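Local structure of coatomer subunit delta (Saccharomyces cerevisiae, 5FJZ) at residues T127-S132 against D215-M220. The protein is a coatomer subunit that probably acts in retrograde Golgi-to-ER transport, this chain being its Dsl1-binding mu-homology domain. Numbering follows the deposited sequence.
Unlike the reference sequence in segment 127-132: A128 (reference Trp).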
ATOM      1  N   THR A 127      -7.198  28.249 -10.848  1.00 16.28           N
ATOM      2  CA  THR A 127      -8.462  28.428 -10.134  1.00 19.67           C
ATOM      3  C   THR A 127      -8.626  29.867  -9.676  1.00 20.67           C
ATOM      4  O   THR A 127      -7.647  30.533  -9.358  1.00 20.22           O
ATOM      5  CB  THR A 127      -8.597  27.460  -8.951  1.00 19.39           C
ATOM      6  OG1 THR A 127      -7.629  27.709  -7.944  1.00 19.75           O
ATOM      7  CG2 THR A 127      -8.425  26.028  -9.387  1.00 21.66           C
ATOM      8  N   ALA A 128      -9.897  30.273  -9.550  1.00 19.20           N
ATOM      9  CA  ALA A 128     -10.273  31.549  -8.972  1.00 21.76           C
ATOM     10  C   ALA A 128     -11.462  31.295  -8.071  1.00 22.12           C
ATOM     11  O   ALA A 128     -12.362  30.575  -8.398  1.00 21.15           O
ATOM     12  CB  ALA A 128     -10.607  32.524 -10.070  1.00 23.31           C
ATOM     13  N   VAL A 129     -11.389  31.802  -6.868  1.00 19.59           N
ATOM     14  CA  VAL A 129     -12.413  31.539  -5.871  1.00 21.56           C
ATOM     15  C   VAL A 129     -12.865  32.873  -5.240  1.00 21.71           C
ATOM     16  O   VAL A 129     -12.036  33.728  -5.013  1.00 23.60           O
ATOM     17  CB  VAL A 129     -11.851  30.597  -4.809  1.00 23.78           C
ATOM     18  CG1 VAL A 129     -12.826  30.485  -3.646  1.00 27.24           C
ATOM     19  CG2 VAL A 129     -11.578  29.215  -5.391  1.00 23.97           C
ATOM     20  N   SER A 130     -14.148  33.001  -4.920  1.00 26.47           N
ATOM     21  CA  SER A 130     -14.643  34.142  -4.147  1.00 26.28           C
ATOM     22  C   SER A 130     -15.929  33.745  -3.382  1.00 28.71           C
ATOM     23  O   SER A 130     -16.615  32.808  -3.764  1.00 23.76           O
ATOM     24  CB  SER A 130     -14.865  35.335  -5.080  1.00 31.78           C
ATOM     25  OG  SER A 130     -15.932  35.021  -5.965  1.00 32.08           O
ATOM     26  N   PRO A 131     -16.236  34.448  -2.277  1.00 30.62           N
ATOM     27  CA  PRO A 131     -17.366  34.058  -1.446  1.00 31.41           C
ATOM     28  C   PRO A 131     -18.613  34.180  -2.235  1.00 32.79           C
ATOM     29  O   PRO A 131     -18.708  35.090  -3.015  1.00 33.13           O
ATOM     30  CB  PRO A 131     -17.343  35.081  -0.302  1.00 31.04           C
ATOM     31  CG  PRO A 131     -15.908  35.499  -0.188  1.00 31.40           C
ATOM     32  CD  PRO A 131     -15.367  35.461  -1.606  1.00 32.37           C
ATOM     33  N   SER A 132     -19.531  33.257  -2.080  1.00 36.84           N
ATOM     34  CA  SER A 132     -20.753  33.292  -2.850  1.00 40.67           C
ATOM     35  C   SER A 132     -21.787  34.234  -2.258  1.00 45.88           C
ATOM     36  O   SER A 132     -21.761  34.576  -1.084  1.00 36.94           O
ATOM     37  CB  SER A 132     -21.351  31.906  -3.067  1.00 41.94           C
ATOM     38  OG  SER A 132     -22.139  31.476  -1.980  1.00 47.47           O
ATOM     39  N   ASP A 215      -9.594  27.311   2.027  1.00 28.02           N
ATOM     40  CA  ASP A 215      -8.520  26.294   1.941  1.00 26.70           C
ATOM     41  C   ASP A 215      -9.081  24.852   1.951  1.00 22.02           C
ATOM     42  O   ASP A 215      -8.405  23.962   1.478  1.00 21.01           O
ATOM     43  CB  ASP A 215      -7.461  26.427   3.013  1.00 29.15           C
ATOM     44  CG  ASP A 215      -6.617  27.681   2.897  1.00 35.08           C
ATOM     45  OD1 ASP A 215      -6.383  28.175   1.770  1.00 33.03           O
ATOM     46  OD2 ASP A 215      -6.200  28.178   3.968  1.00 32.12           O
ATOM     47  N   ALA A 216     -10.331  24.675   2.357  1.00 21.84           N
ATOM     48  CA  ALA A 216     -11.006  23.401   2.392  1.00 21.88           C
ATOM     49  C   ALA A 216     -11.394  22.908   1.021  1.00 22.26           C
ATOM     50  O   ALA A 216     -11.690  21.722   0.806  1.00 21.90           O
ATOM     51  CB  ALA A 216     -12.283  23.519   3.217  1.00 25.20           C
ATOM     52  N   LEU A 217     -11.387  23.831   0.057  1.00 17.78           N
ATOM     53  CA  LEU A 217     -11.727  23.473  -1.289  1.00 19.11           C
ATOM     54  C   LEU A 217     -10.553  22.771  -1.973  1.00 17.26           C
ATOM     55  O   LEU A 217     -10.691  22.352  -3.109  1.00 16.84           O
ATOM     56  CB  LEU A 217     -12.102  24.744  -2.085  1.00 18.69           C
ATOM     57  CG  LEU A 217     -13.305  25.583  -1.694  1.00 18.91           C
ATOM     58  CD1 LEU A 217     -13.235  26.921  -2.467  1.00 21.41           C
ATOM     59  CD2 LEU A 217     -14.568  24.864  -2.045  1.00 18.36           C
ATOM     60  N   TYR A 218      -9.368  22.728  -1.332  1.00 16.96           N
ATOM     61  CA  TYR A 218      -8.173  22.203  -1.971  1.00 18.48           C
ATOM     62  C   TYR A 218      -7.615  20.975  -1.202  1.00 21.98           C
ATOM     63  O   TYR A 218      -7.879  20.858  -0.006  1.00 20.85           O
ATOM     64  CB  TYR A 218      -7.103  23.295  -2.043  1.00 18.93           C
ATOM     65  CG  TYR A 218      -7.483  24.409  -2.937  1.00 17.62           C
ATOM     66  CD1 TYR A 218      -7.240  24.372  -4.282  1.00 17.77           C
ATOM     67  CD2 TYR A 218      -8.046  25.568  -2.403  1.00 18.80           C
ATOM     68  CE1 TYR A 218      -7.647  25.436  -5.112  1.00 18.32           C
ATOM     69  CE2 TYR A 218      -8.489  26.598  -3.206  1.00 17.56           C
ATOM     70  CZ  TYR A 218      -8.285  26.534  -4.548  1.00 18.01           C
ATOM     71  OH  TYR A 218      -8.681  27.595  -5.339  1.00 15.39           O
ATOM     72  N   PRO A 219      -6.912  20.027  -1.865  1.00 20.66           N
ATOM     73  CA  PRO A 219      -6.596  19.930  -3.310  1.00 20.45           C
ATOM     74  C   PRO A 219      -7.807  19.621  -4.212  1.00 17.89           C
ATOM     75  O   PRO A 219      -8.675  18.794  -3.902  1.00 17.61           O
ATOM     76  CB  PRO A 219      -5.530  18.869  -3.343  1.00 20.55           C
ATOM     77  CG  PRO A 219      -5.807  17.951  -2.132  1.00 23.00           C
ATOM     78  CD  PRO A 219      -6.502  18.802  -1.109  1.00 22.80           C
ATOM     79  N   MET A 220      -7.894  20.279  -5.344  1.00 19.27           N
ATOM     80  CA  MET A 220      -8.846  19.900  -6.363  1.00 20.19           C
ATOM     81  C   MET A 220      -8.149  18.933  -7.333  1.00 18.71           C
ATOM     82  O   MET A 220      -7.053  19.213  -7.817  1.00 21.29           O
ATOM     83  CB  MET A 220      -9.314  21.149  -7.147  1.00 19.45           C
ATOM     84  CG  MET A 220      -9.981  22.201  -6.282  1.00 21.21           C
ATOM     85  SD  MET A 220     -10.567  23.629  -7.227  1.00 22.68           S
ATOM     86  CE  MET A 220     -11.220  24.636  -5.889  1.00 24.84           C
TER
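Y218 reaches across to strand 127-131 with its phenol edge, its OH lying 2.8 Å from T127 OG1, which sits close to the ring plane. T127 OG1 is tucked between its own backbone N and carbonyl carbon (chi1 65°), which leaves CG2 beside the backbone N to meet M220 SD at 3.9 Å; T127 OG1 is also hydrogen-bonded to R29 O. V129, the next residue of the strand to point toward the loop, divides its methyls: CG1, anti to the backbone N (chi1 171°), is the one that meets L217 CD1, tip to tip at 3.8 Å, while CG2 approaches Y218 OH obliquely, 3.3 Å away. A phenylalanine at Y218 would keep the ring but would probably leave T127 OG1 without its partner across the contact and open a small gap beside V129 CG2. R29 also makes a cation-pi contact with the Y218 ring and a salt bridge to D215. The contact is a mixed one in the mu-homology domain, one polar pair beside apolar packing: edge strand 123-131 of the four-stranded sheet, which belongs to the region that interacts with DSL1, meets the 3-10 turn and cis-proline loop that lead into strand 220-229 of the larger sheet, with F138 of strand 137-146 touching V129 and L217, and V269 of strand 257-269 touching T127 and Y218.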